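Local structure of EscD/YscD/HrpQ family type III secretion system inner membrane ring protein (Pseudomonas aeruginosa, 6UID) at residues G43-H48 and E62-C67; V47-E52 and Q88-L93; A80-L85 and L93-C98. The protein forms part of the inner membrane ring of the type III secretion system, its cytoplasmic domain probably linking the basal body to the sorting platform. One frame throughout, in Å; residues are numbered along the deposited sequence.

Contact 1 of 3, residues G43-H48 and E62-C67; sequences GIAAVH and EWAEGC
His48 faces Ala64 and Cys67 across two loops at one end of an FHA-like beta sandwich. It probably corresponds to the histidine of the SxxH signature of FHA domains, with Ala45 at the serine position. The imidazole stands between two unlike neighbours. Ile44 CD1, from its own segment, lies 3.8 Å above the ring plane and over its centre. Ala64 and Cys67 approach from the other side and obliquely: Cys67 SG is 3.7 Å from His48 CE1, while the Ala64 methyl lies nearest ND1, a little farther off. The sulfur sits 58° off the ring normal, too far down for a contact squarely over the face. Cys67 SG gets there because it lies beside its own backbone N and anti to the carbonyl carbon (chi1 -66°).

ND1 acts as an acceptor. Ala45 N donates to His48 ND1 over 3.1 Å along an almost straight line (169°), tilted somewhat from the ring plane. With NE2 bonded to Cys90 O, the ring is held by both nitrogens, which suggests the neutral form protonated on NE2. Past the ND1 edge of the ring two methyls touch, Ala45 CB lying 3.6 Å from Ala64 CB.

A type II turn, Ala64 to Cys67, brings the cysteine back toward the histidine, with Gly66 taking the positive phi of its third position. Where strand 57-63 runs out, Ala64 N donates to His48 O at 2.9 Å, from well above the carbonyl plane, and Trp63 CA adds a C-H...O contact to that same oxygen at 3.3 Å.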
ATOM      1  N   GLY A  43      -5.649 -10.277   8.856  1.00 19.01           N
ATOM      2  CA  GLY A  43      -5.881  -8.887   9.208  1.00 19.70           C
ATOM      3  C   GLY A  43      -6.271  -7.982   8.063  1.00 18.77           C
ATOM      4  O   GLY A  43      -6.380  -6.774   8.267  1.00 21.50           O
ATOM      5  N   ILE A  44      -6.446  -8.514   6.861  1.00 17.31           N
ATOM      6  CA  ILE A  44      -6.882  -7.698   5.728  1.00 18.29           C
ATOM      7  C   ILE A  44      -8.402  -7.557   5.750  1.00 17.52           C
ATOM      8  O   ILE A  44      -9.134  -8.555   5.662  1.00 18.04           O
ATOM      9  CB  ILE A  44      -6.432  -8.323   4.403  1.00 16.59           C
ATOM     10  CG1 ILE A  44      -4.909  -8.379   4.290  1.00 18.98           C
ATOM     11  CG2 ILE A  44      -7.057  -7.565   3.229  1.00 17.13           C
ATOM     12  CD1 ILE A  44      -4.229  -6.998   4.169  1.00 20.61           C
ATOM     13  N   ALA A  45      -8.883  -6.318   5.764  1.00 14.63           N
ATOM     14  CA  ALA A  45     -10.306  -6.043   5.783  1.00 15.30           C
ATOM     15  C   ALA A  45     -10.945  -6.313   4.421  1.00 14.96           C
ATOM     16  O   ALA A  45     -10.270  -6.361   3.388  1.00 14.81           O
ATOM     17  CB  ALA A  45     -10.555  -4.596   6.198  1.00 15.96           C
ATOM     18  N   ALA A  46     -12.275  -6.450   4.432  1.00 16.23           N
ATOM     19  CA  ALA A  46     -13.028  -6.665   3.194  1.00 15.65           C
ATOM     20  C   ALA A  46     -12.663  -5.629   2.134  1.00 17.40           C
ATOM     21  O   ALA A  46     -12.368  -5.974   0.974  1.00 15.22           O
ATOM     22  CB  ALA A  46     -14.524  -6.625   3.484  1.00 17.47           C
ATOM     23  N   VAL A  47     -12.652  -4.351   2.531  1.00 15.56           N
ATOM     24  CA  VAL A  47     -12.010  -3.273   1.778  1.00 13.83           C
ATOM     25  C   VAL A  47     -10.963  -2.673   2.699  1.00 14.39           C
ATOM     26  O   VAL A  47     -11.290  -2.013   3.700  1.00 17.69           O
ATOM     27  CB  VAL A  47     -12.999  -2.213   1.276  1.00 16.67           C
ATOM     28  CG1 VAL A  47     -12.268  -1.120   0.509  1.00 17.50           C
ATOM     29  CG2 VAL A  47     -14.048  -2.860   0.379  1.00 17.03           C
ATOM     30  N   HIS A  48      -9.704  -2.927   2.379  1.00 12.20           N
ATOM     31  CA  HIS A  48      -8.590  -2.558   3.233  1.00 12.39           C
ATOM     32  C   HIS A  48      -7.997  -1.202   2.881  1.00 13.03           C
ATOM     33  O   HIS A  48      -7.561  -0.465   3.777  1.00 14.48           O
ATOM     34  CB  HIS A  48      -7.509  -3.639   3.092  1.00 14.42           C
ATOM     35  CG  HIS A  48      -6.488  -3.603   4.179  1.00 14.32           C
ATOM     36  ND1 HIS A  48      -6.723  -4.128   5.433  1.00 16.84           N
ATOM     37  CD2 HIS A  48      -5.236  -3.104   4.200  1.00 18.34           C
ATOM     38  CE1 HIS A  48      -5.657  -3.922   6.188  1.00 17.27           C
ATOM     39  NE2 HIS A  48      -4.738  -3.317   5.465  1.00 16.69           N
ATOM     40  N   GLU A  62      -9.038   6.029   1.161  1.00 14.26           N
ATOM     41  CA  GLU A  62      -9.715   5.427   2.305  1.00 15.78           C
ATOM     42  C   GLU A  62      -8.949   4.187   2.733  1.00 14.06           C
ATOM     43  O   GLU A  62      -8.179   3.610   1.953  1.00 15.15           O
ATOM     44  CB  GLU A  62     -11.148   4.963   1.967  1.00 21.90           C
ATOM     45  CG  GLU A  62     -12.029   5.985   1.289  1.00 28.02           C
ATOM     46  CD  GLU A  62     -13.344   5.390   0.800  1.00 46.26           C
ATOM     47  OE1 GLU A  62     -13.726   4.300   1.278  1.00 38.81           O
ATOM     48  OE2 GLU A  62     -13.988   6.010  -0.072  1.00 47.60           O
ATOM     49  N   TRP A  63      -9.178   3.767   3.979  1.00 14.79           N
ATOM     50  CA  TRP A  63      -8.540   2.565   4.492  1.00 14.94           C
ATOM     51  C   TRP A  63      -9.319   1.996   5.674  1.00 16.05           C
ATOM     52  O   TRP A  63     -10.161   2.667   6.275  1.00 19.51           O
ATOM     53  CB  TRP A  63      -7.099   2.831   4.900  1.00 16.98           C
ATOM     54  CG  TRP A  63      -6.961   3.894   5.941  1.00 14.97           C
ATOM     55  CD1 TRP A  63      -6.963   3.719   7.292  1.00 16.27           C
ATOM     56  CD2 TRP A  63      -6.823   5.297   5.716  1.00 14.74           C
ATOM     57  NE1 TRP A  63      -6.825   4.932   7.931  1.00 17.11           N
ATOM     58  CE2 TRP A  63      -6.729   5.917   6.979  1.00 16.56           C
ATOM     59  CE3 TRP A  63      -6.750   6.083   4.568  1.00 14.86           C
ATOM     60  CZ2 TRP A  63      -6.557   7.300   7.121  1.00 17.43           C
ATOM     61  CZ3 TRP A  63      -6.580   7.446   4.719  1.00 16.41           C
ATOM     62  CH2 TRP A  63      -6.492   8.032   5.978  1.00 17.85           C
ATOM     63  N   ALA A  64      -8.979   0.753   6.008  1.00 17.18           N
ATOM     64  CA  ALA A  64      -9.686  -0.003   7.032  1.00 20.40           C
ATOM     65  C   ALA A  64      -9.513   0.583   8.423  1.00 19.34           C
ATOM     66  O   ALA A  64      -8.430   1.022   8.804  1.00 19.64           O
ATOM     67  CB  ALA A  64      -9.155  -1.433   7.062  1.00 29.09           C
ATOM     68  N   GLU A  65     -10.595   0.515   9.204  1.00 22.79           N
ATOM     69  CA  GLU A  65     -10.538   0.869  10.612  1.00 24.74           C
ATOM     70  C   GLU A  65      -9.493   0.014  11.314  1.00 23.18           C
ATOM     71  O   GLU A  65      -9.366  -1.185  11.063  1.00 25.65           O
ATOM     72  CB  GLU A  65     -11.916   0.653  11.249  1.00 33.49           C
ATOM     73  CG  GLU A  65     -12.081   1.282  12.623  1.00 41.51           C
ATOM     74  N   GLY A  66      -8.712   0.650  12.172  1.00 23.25           N
ATOM     75  CA  GLY A  66      -7.688  -0.039  12.914  1.00 25.19           C
ATOM     76  C   GLY A  66      -6.328  -0.031  12.265  1.00 29.74           C
ATOM     77  O   GLY A  66      -5.352  -0.453  12.896  1.00 31.75           O
ATOM     78  N   CYS A  67      -6.232   0.428  11.027  1.00 21.36           N
ATOM     79  CA  CYS A  67      -4.951   0.577  10.368  1.00 21.98           C
ATOM     80  C   CYS A  67      -4.675   2.049  10.100  1.00 19.71           C
ATOM     81  O   CYS A  67      -5.572   2.899  10.145  1.00 21.77           O
ATOM     82  CB  CYS A  67      -4.920  -0.183   9.043  1.00 23.60           C
ATOM     83  SG  CYS A  67      -5.023  -1.991   9.249  1.00 29.58           S
TER

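Contact 2 of 3, residues V47-E52 and Q88-L93; sequences VHLVLE and QTCGPL
His48 reaches across to the hairpin tip of Cys90, Gly91, Pro92 and Leu93, and its side chain is worth tracing outward. From CB, the ring leaves anti to the backbone N (chi1 -164°), which sends it away from strand 49-54 toward the turn. The second torsion then turns the ring so that NE2 leads. On the flank, CD2 approaches Leu93 CB at 4.2 Å, and Cys90 SG lies at a similar distance from it on the other side of the ring. CE1 has Pro92 CD beside it, 4.1 Å away and oblique to the ring.

At the tip, His48 NE2 donates to Cys90 O over 2.8 Å in a nearly straight bond (170°). The oxygen lies in the ring plane, yet seen from the carbonyl the donor stands 50° out of plane and misses the lone-pair directions. The same oxygen is also the acceptor for Leu93 N, which arrives from the opposite face of the carbonyl plane. Two bonds therefore grip Cys90 O, and the histidine ties itself directly to the closure of the type II' turn, whose second position is Gly91 with positive phi.

Next along the chain, Leu49 turns inward: its CD2 meets Leu93 CD2 at 3.9 Å, the two side chains crossing at about a right angle, and CD1 lies more loosely against Cys90 SG.

His48 and Leu49 together form a classic beta bulge opposite Leu28 of strand 24-29. From there Leu49 packs between the sheets, with Leu60 of strand 57-63 beside it and Trp95 of strand 93-98 across the sandwich.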
ATOM      1  N   VAL A  47     -12.652  -4.351   2.531  1.00 15.56           N
ATOM      2  CA  VAL A  47     -12.010  -3.273   1.778  1.00 13.83           C
ATOM      3  C   VAL A  47     -10.963  -2.673   2.699  1.00 14.39           C
ATOM      4  O   VAL A  47     -11.290  -2.013   3.700  1.00 17.69           O
ATOM      5  CB  VAL A  47     -12.999  -2.213   1.276  1.00 16.67           C
ATOM      6  CG1 VAL A  47     -12.268  -1.120   0.509  1.00 17.50           C
ATOM      7  CG2 VAL A  47     -14.048  -2.860   0.379  1.00 17.03           C
ATOM      8  N   HIS A  48      -9.704  -2.927   2.379  1.00 12.20           N
ATOM      9  CA  HIS A  48      -8.590  -2.558   3.233  1.00 12.39           C
ATOM     10  C   HIS A  48      -7.997  -1.202   2.881  1.00 13.03           C
ATOM     11  O   HIS A  48      -7.561  -0.465   3.777  1.00 14.48           O
ATOM     12  CB  HIS A  48      -7.509  -3.639   3.092  1.00 14.42           C
ATOM     13  CG  HIS A  48      -6.488  -3.603   4.179  1.00 14.32           C
ATOM     14  ND1 HIS A  48      -6.723  -4.128   5.433  1.00 16.84           N
ATOM     15  CD2 HIS A  48      -5.236  -3.104   4.200  1.00 18.34           C
ATOM     16  CE1 HIS A  48      -5.657  -3.922   6.188  1.00 17.27           C
ATOM     17  NE2 HIS A  48      -4.738  -3.317   5.465  1.00 16.69           N
ATOM     18  N   LEU A  49      -7.935  -0.878   1.594  1.00 12.89           N
ATOM     19  CA  LEU A  49      -7.293   0.326   1.094  1.00 13.75           C
ATOM     20  C   LEU A  49      -7.960   0.700  -0.219  1.00 12.73           C
ATOM     21  O   LEU A  49      -8.287  -0.175  -1.021  1.00 13.80           O
ATOM     22  CB  LEU A  49      -5.807   0.038   0.875  1.00 14.75           C
ATOM     23  CG  LEU A  49      -4.919   1.178   0.377  1.00 14.87           C
ATOM     24  CD1 LEU A  49      -4.899   2.292   1.390  1.00 16.74           C
ATOM     25  CD2 LEU A  49      -3.504   0.658   0.118  1.00 18.22           C
ATOM     26  N   VAL A  50      -8.214   1.995  -0.427  1.00 12.73           N
ATOM     27  CA  VAL A  50      -8.794   2.499  -1.660  1.00 13.59           C
ATOM     28  C   VAL A  50      -7.902   3.607  -2.178  1.00 13.34           C
ATOM     29  O   VAL A  50      -7.584   4.556  -1.442  1.00 13.49           O
ATOM     30  CB  VAL A  50     -10.223   3.030  -1.462  1.00 14.84           C
ATOM     31  CG1 VAL A  50     -10.830   3.411  -2.792  1.00 16.84           C
ATOM     32  CG2 VAL A  50     -11.082   2.002  -0.803  1.00 16.30           C
ATOM     33  N   LEU A  51      -7.510   3.485  -3.435  1.00 12.47           N
ATOM     34  CA  LEU A  51      -6.700   4.447  -4.151  1.00 12.42           C
ATOM     35  C   LEU A  51      -7.458   5.000  -5.350  1.00 13.88           C
ATOM     36  O   LEU A  51      -8.368   4.361  -5.895  1.00 13.76           O
ATOM     37  CB  LEU A  51      -5.445   3.762  -4.705  1.00 13.78           C
ATOM     38  CG  LEU A  51      -4.631   2.960  -3.700  1.00 13.92           C
ATOM     39  CD1 LEU A  51      -3.548   2.186  -4.432  1.00 16.79           C
ATOM     40  CD2 LEU A  51      -4.043   3.868  -2.642  1.00 15.84           C
ATOM     41  N   GLU A  52      -7.051   6.182  -5.797  1.00 12.58           N
ATOM     42  CA  GLU A  52      -7.502   6.761  -7.052  1.00 14.65           C
ATOM     43  C   GLU A  52      -6.281   6.911  -7.934  1.00 14.00           C
ATOM     44  O   GLU A  52      -5.301   7.569  -7.536  1.00 15.08           O
ATOM     45  CB  GLU A  52      -8.174   8.113  -6.832  1.00 18.66           C
ATOM     46  CG  GLU A  52      -8.697   8.747  -8.128  1.00 32.40           C
ATOM     47  N   GLN A  88       5.102   1.623   0.988  1.00 12.62           N
ATOM     48  CA  GLN A  88       3.754   1.887   1.465  1.00 11.75           C
ATOM     49  C   GLN A  88       3.320   0.739   2.375  1.00 14.56           C
ATOM     50  O   GLN A  88       3.502  -0.439   2.040  1.00 14.28           O
ATOM     51  CB  GLN A  88       2.777   1.987   0.279  1.00 12.65           C
ATOM     52  CG  GLN A  88       3.220   2.870  -0.856  1.00 12.91           C
ATOM     53  CD  GLN A  88       3.338   4.353  -0.509  1.00 13.96           C
ATOM     54  OE1 GLN A  88       2.775   4.828   0.483  1.00 15.59           O
ATOM     55  NE2 GLN A  88       4.030   5.096  -1.350  1.00 14.94           N
ATOM     56  N   THR A  89       2.707   1.069   3.505  1.00 12.77           N
ATOM     57  CA  THR A  89       2.145   0.055   4.391  1.00 13.58           C
ATOM     58  C   THR A  89       0.758   0.478   4.834  1.00 13.68           C
ATOM     59  O   THR A  89       0.431   1.662   4.865  1.00 14.90           O
ATOM     60  CB  THR A  89       2.999  -0.243   5.630  1.00 14.45           C
ATOM     61  OG1 THR A  89       3.123   0.955   6.418  1.00 15.91           O
ATOM     62  CG2 THR A  89       4.359  -0.721   5.234  1.00 13.50           C
ATOM     63  N   CYS A  90      -0.069  -0.525   5.153  1.00 13.89           N
ATOM     64  CA  CYS A  90      -1.384  -0.290   5.741  1.00 13.39           C
ATOM     65  C   CYS A  90      -1.650  -1.546   6.578  1.00 15.04           C
ATOM     66  O   CYS A  90      -2.089  -2.570   6.049  1.00 14.34           O
ATOM     67  CB  CYS A  90      -2.430  -0.064   4.670  1.00 17.06           C
ATOM     68  SG  CYS A  90      -3.966   0.602   5.325  1.00 21.51           S
ATOM     69  N   GLY A  91      -1.201  -1.515   7.830  1.00 15.10           N
ATOM     70  CA  GLY A  91      -1.240  -2.712   8.646  1.00 17.63           C
ATOM     71  C   GLY A  91      -0.424  -3.828   8.015  1.00 12.80           C
ATOM     72  O   GLY A  91       0.744  -3.635   7.657  1.00 14.84           O
ATOM     73  N   PRO A  92      -1.025  -5.007   7.833  1.00 13.33           N
ATOM     74  CA  PRO A  92      -0.263  -6.119   7.255  1.00 13.05           C
ATOM     75  C   PRO A  92       0.189  -5.880   5.829  1.00 13.47           C
ATOM     76  O   PRO A  92       1.141  -6.525   5.380  1.00 15.42           O
ATOM     77  CB  PRO A  92      -1.230  -7.309   7.333  1.00 15.36           C
ATOM     78  CG  PRO A  92      -2.565  -6.719   7.527  1.00 25.31           C
ATOM     79  CD  PRO A  92      -2.408  -5.383   8.172  1.00 16.69           C
ATOM     80  N   LEU A  93      -0.462  -4.990   5.092  1.00 13.63           N
ATOM     81  CA  LEU A  93      -0.162  -4.837   3.678  1.00 13.52           C
ATOM     82  C   LEU A  93       1.093  -3.993   3.475  1.00 13.41           C
ATOM     83  O   LEU A  93       1.224  -2.899   4.053  1.00 14.11           O
ATOM     84  CB  LEU A  93      -1.325  -4.150   2.983  1.00 13.63           C
ATOM     85  CG  LEU A  93      -1.137  -3.812   1.508  1.00 14.76           C
ATOM     86  CD1 LEU A  93      -1.031  -5.069   0.693  1.00 19.25           C
ATOM     87  CD2 LEU A  93      -2.286  -2.948   1.051  1.00 16.11           C
TER

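Contact 3 of 3, residues A80-L85 and L93-C98; sequences AILQAL and LRWTFC. Unlike the reference sequence in segment 93-98: Thr96 (reference Ala).
Leu82-Leu85 runs nearly square to Trp95-Cys98, 84° apart end to end, and Leu85 N donates to Phe97 O over 2.8 Å, almost straight off the end of the carbonyl.

Phe97 has the largest share of the contact, with Leu85 close behind. Its ring swings toward the loop because CG sits between the backbone N and the carbonyl carbon (chi1 76°). Ala84 CA lies over one face, 3.9 Å from the ring centroid in a CH-pi contact, and the carbonyl of Leu82 is at the ring edge, its O 3.4 Å from Phe97 CZ. Trp5 meets the same ring edge-to-face.

Leu82 sends its branch in between the sheets of the FHA-like sandwich. There Leu82 CD1 touches Trp95 CH2 at 3.7 Å, the side chains crossing at a right angle, while Leu49 and Leu51 of the facing sheet also pack on the indole.

On the other side of the strand, Leu85 CD2 rests against Cys98 CB at 3.6 Å. Thr96, a deviation from the reference alanine, brings a polar group here. A water donates to both Gln83 O and Thr96 OG1, 2.9 Å from the former and 2.7 Å from the latter, and Thr96 OG1 bonds in turn to Ala86 O.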
ATOM      1  N   ALA A  80      -3.769  12.328   0.076  1.00 15.43           N
ATOM      2  CA  ALA A  80      -2.341  12.442  -0.187  1.00 15.34           C
ATOM      3  C   ALA A  80      -1.971  11.805  -1.522  1.00 13.42           C
ATOM      4  O   ALA A  80      -2.517  10.776  -1.917  1.00 13.49           O
ATOM      5  CB  ALA A  80      -1.566  11.724   0.915  1.00 19.25           C
ATOM      6  N   ILE A  81      -1.052  12.444  -2.227  1.00 14.49           N
ATOM      7  CA  ILE A  81      -0.418  11.862  -3.404  1.00 13.22           C
ATOM      8  C   ILE A  81       0.771  11.046  -2.919  1.00 14.38           C
ATOM      9  O   ILE A  81       1.640  11.562  -2.206  1.00 16.71           O
ATOM     10  CB  ILE A  81       0.023  12.944  -4.399  1.00 16.45           C
ATOM     11  CG1 ILE A  81      -1.191  13.674  -5.003  1.00 18.74           C
ATOM     12  CG2 ILE A  81       0.909  12.346  -5.493  1.00 18.35           C
ATOM     13  CD1 ILE A  81      -2.097  12.832  -5.851  1.00 17.39           C
ATOM     14  N   LEU A  82       0.789   9.779  -3.281  1.00 13.37           N
ATOM     15  CA  LEU A  82       1.827   8.857  -2.844  1.00 13.37           C
ATOM     16  C   LEU A  82       2.984   8.864  -3.834  1.00 17.25           C
ATOM     17  O   LEU A  82       2.819   9.213  -5.007  1.00 17.79           O
ATOM     18  CB  LEU A  82       1.236   7.471  -2.679  1.00 12.76           C
ATOM     19  CG  LEU A  82       0.126   7.362  -1.632  1.00 14.63           C
ATOM     20  CD1 LEU A  82      -0.380   5.914  -1.603  1.00 14.62           C
ATOM     21  CD2 LEU A  82       0.569   7.831  -0.258  1.00 16.07           C
ATOM     22  N   GLN A  83       4.177   8.530  -3.335  1.00 15.19           N
ATOM     23  CA  GLN A  83       5.404   8.601  -4.119  1.00 15.76           C
ATOM     24  C   GLN A  83       5.807   7.239  -4.674  1.00 15.60           C
ATOM     25  O   GLN A  83       5.894   6.248  -3.941  1.00 15.21           O
ATOM     26  CB  GLN A  83       6.546   9.208  -3.305  1.00 19.88           C
ATOM     27  CG  GLN A  83       6.455  10.754  -3.241  1.00 52.90           C
ATOM     28  CD  GLN A  83       6.271  11.422  -4.615  1.00 80.40           C
ATOM     29  OE1 GLN A  83       5.352  12.221  -4.812  1.00 58.83           O
ATOM     30  NE2 GLN A  83       7.145  11.091  -5.563  1.00 80.56           N
ATOM     31  N   ALA A  84       6.099   7.207  -5.971  1.00 15.00           N
ATOM     32  CA  ALA A  84       6.549   5.975  -6.593  1.00 15.87           C
ATOM     33  C   ALA A  84       7.825   5.471  -5.925  1.00 14.36           C
ATOM     34  O   ALA A  84       8.745   6.237  -5.607  1.00 16.25           O
ATOM     35  CB  ALA A  84       6.795   6.210  -8.086  1.00 17.63           C
ATOM     36  N   LEU A  85       7.840   4.161  -5.694  1.00 14.43           N
ATOM     37  CA  LEU A  85       8.954   3.394  -5.149  1.00 16.22           C
ATOM     38  C   LEU A  85       9.208   3.668  -3.677  1.00 15.99           C
ATOM     39  O   LEU A  85      10.122   3.076  -3.109  1.00 19.35           O
ATOM     40  CB  LEU A  85      10.238   3.497  -5.978  1.00 16.82           C
ATOM     41  CG  LEU A  85      10.093   2.898  -7.373  1.00 18.82           C
ATOM     42  CD1 LEU A  85      11.428   2.973  -8.076  1.00 26.53           C
ATOM     43  CD2 LEU A  85       9.627   1.460  -7.369  1.00 22.72           C
ATOM     44  N   LEU A  93      -0.462  -4.990   5.092  1.00 13.63           N
ATOM     45  CA  LEU A  93      -0.162  -4.837   3.678  1.00 13.52           C
ATOM     46  C   LEU A  93       1.093  -3.993   3.475  1.00 13.41           C
ATOM     47  O   LEU A  93       1.224  -2.899   4.053  1.00 14.11           O
ATOM     48  CB  LEU A  93      -1.325  -4.150   2.983  1.00 13.63           C
ATOM     49  CG  LEU A  93      -1.137  -3.812   1.508  1.00 14.76           C
ATOM     50  CD1 LEU A  93      -1.031  -5.069   0.693  1.00 19.25           C
ATOM     51  CD2 LEU A  93      -2.286  -2.948   1.051  1.00 16.11           C
ATOM     52  N   ARG A  94       2.025  -4.507   2.672  1.00 13.70           N
ATOM     53  CA  ARG A  94       3.202  -3.764   2.241  0.50 13.03           C
ATOM     54  C   ARG A  94       3.233  -3.760   0.714  1.00 14.17           C
ATOM     55  O   ARG A  94       3.084  -4.818   0.085  1.00 14.16           O
ATOM     56  CB  ARG A  94       4.492  -4.367   2.795  0.50 14.22           C
ATOM     57  CG  ARG A  94       4.500  -4.511   4.310  0.50 15.50           C
ATOM     58  CD  ARG A  94       5.813  -4.040   4.964  0.50 20.26           C
ATOM     59  NE  ARG A  94       6.945  -4.934   4.734  0.50 19.95           N
ATOM     60  CZ  ARG A  94       8.144  -4.793   5.308  0.50 12.81           C
ATOM     61  NH1 ARG A  94       9.100  -5.669   5.028  0.50 20.30           N
ATOM     62  NH2 ARG A  94       8.396  -3.778   6.164  0.50 19.15           N
ATOM     63  N   TRP A  95       3.413  -2.586   0.126  1.00 12.00           N
ATOM     64  CA  TRP A  95       3.337  -2.475  -1.323  1.00 13.67           C
ATOM     65  C   TRP A  95       4.138  -1.278  -1.799  1.00 12.91           C
ATOM     66  O   TRP A  95       4.515  -0.401  -1.014  1.00 12.79           O
ATOM     67  CB  TRP A  95       1.877  -2.340  -1.782  1.00 12.52           C
ATOM     68  CG  TRP A  95       1.145  -1.105  -1.303  1.00 11.50           C
ATOM     69  CD1 TRP A  95       0.613  -0.896  -0.063  1.00 12.35           C
ATOM     70  CD2 TRP A  95       0.832   0.053  -2.071  1.00 10.86           C
ATOM     71  NE1 TRP A  95      -0.007   0.323  -0.021  1.00 12.84           N
ATOM     72  CE2 TRP A  95       0.105   0.924  -1.242  1.00 12.39           C
ATOM     73  CE3 TRP A  95       1.092   0.440  -3.389  1.00 11.12           C
ATOM     74  CZ2 TRP A  95      -0.360   2.163  -1.689  1.00 12.69           C
ATOM     75  CZ3 TRP A  95       0.620   1.659  -3.840  1.00 11.96           C
ATOM     76  CH2 TRP A  95      -0.077   2.530  -2.983  1.00 13.38           C
ATOM     77  N   THR A  96       4.403  -1.238  -3.100  1.00 12.38           N
ATOM     78  CA  THR A  96       4.923  -0.045  -3.734  1.00 11.88           C
ATOM     79  C   THR A  96       4.374   0.027  -5.148  1.00 12.96           C
ATOM     80  O   THR A  96       3.783  -0.934  -5.657  1.00 12.77           O
ATOM     81  CB  THR A  96       6.446  -0.027  -3.749  1.00 16.80           C
ATOM     82  OG1 THR A  96       6.873   1.321  -4.009  1.00 25.28           O
ATOM     83  CG2 THR A  96       6.965  -0.984  -4.796  1.00 14.82           C
ATOM     84  N   PHE A  97       4.573   1.157  -5.800  1.00 11.93           N
ATOM     85  CA  PHE A  97       4.130   1.314  -7.172  1.00 12.58           C
ATOM     86  C   PHE A  97       5.181   2.073  -7.954  1.00 12.64           C
ATOM     87  O   PHE A  97       6.007   2.795  -7.375  1.00 12.99           O
ATOM     88  CB  PHE A  97       2.751   2.007  -7.259  1.00 12.25           C
ATOM     89  CG  PHE A  97       2.794   3.497  -7.019  1.00 12.10           C
ATOM     90  CD1 PHE A  97       2.812   3.978  -5.734  1.00 14.46           C
ATOM     91  CD2 PHE A  97       2.821   4.375  -8.082  1.00 13.44           C
ATOM     92  CE1 PHE A  97       2.868   5.375  -5.516  1.00 14.64           C
ATOM     93  CE2 PHE A  97       2.888   5.739  -7.876  1.00 15.85           C
ATOM     94  CZ  PHE A  97       2.896   6.224  -6.594  1.00 14.41           C
ATOM     95  N   CYS A  98       5.129   1.960  -9.271  1.00 11.91           N
ATOM     96  CA  CYS A  98       5.980   2.769 -10.131  1.00 14.08           C
ATOM     97  C   CYS A  98       5.474   2.785 -11.558  1.00 14.00           C
ATOM     98  O   CYS A  98       4.500   2.115 -11.915  1.00 13.23           O
ATOM     99  CB  CYS A  98       7.444   2.321 -10.080  1.00 18.90           C
ATOM    100  SG  CYS A  98       7.775   0.713 -10.811  1.00 20.48           S
TER
HETATM  101  O   HOH W   1       5.255   3.461  -3.833  1.00 20.28           O

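In the fold
Contact 1 is the most peripheral, its centre about 11 Å from that of the chain, while contacts 2 and 3 are buried. His48 belongs to contacts 1 and 2: its own loop holds ND1, and the NE2 bond to the hairpin tip ties the end of the four-stranded sheet to the six-stranded one. Leu93 joins contacts 2 and 3 through hairpin strands 88-90 and 93-98, where Gln88 O probably accepts from Trp95 N. Contact 3 is richer in aromatic and aliphatic packing, with a water on its polar side. Contacts 1 and 3, with centres about 17 Å apart, meet just through Leu93, packed against His48 and Ile44.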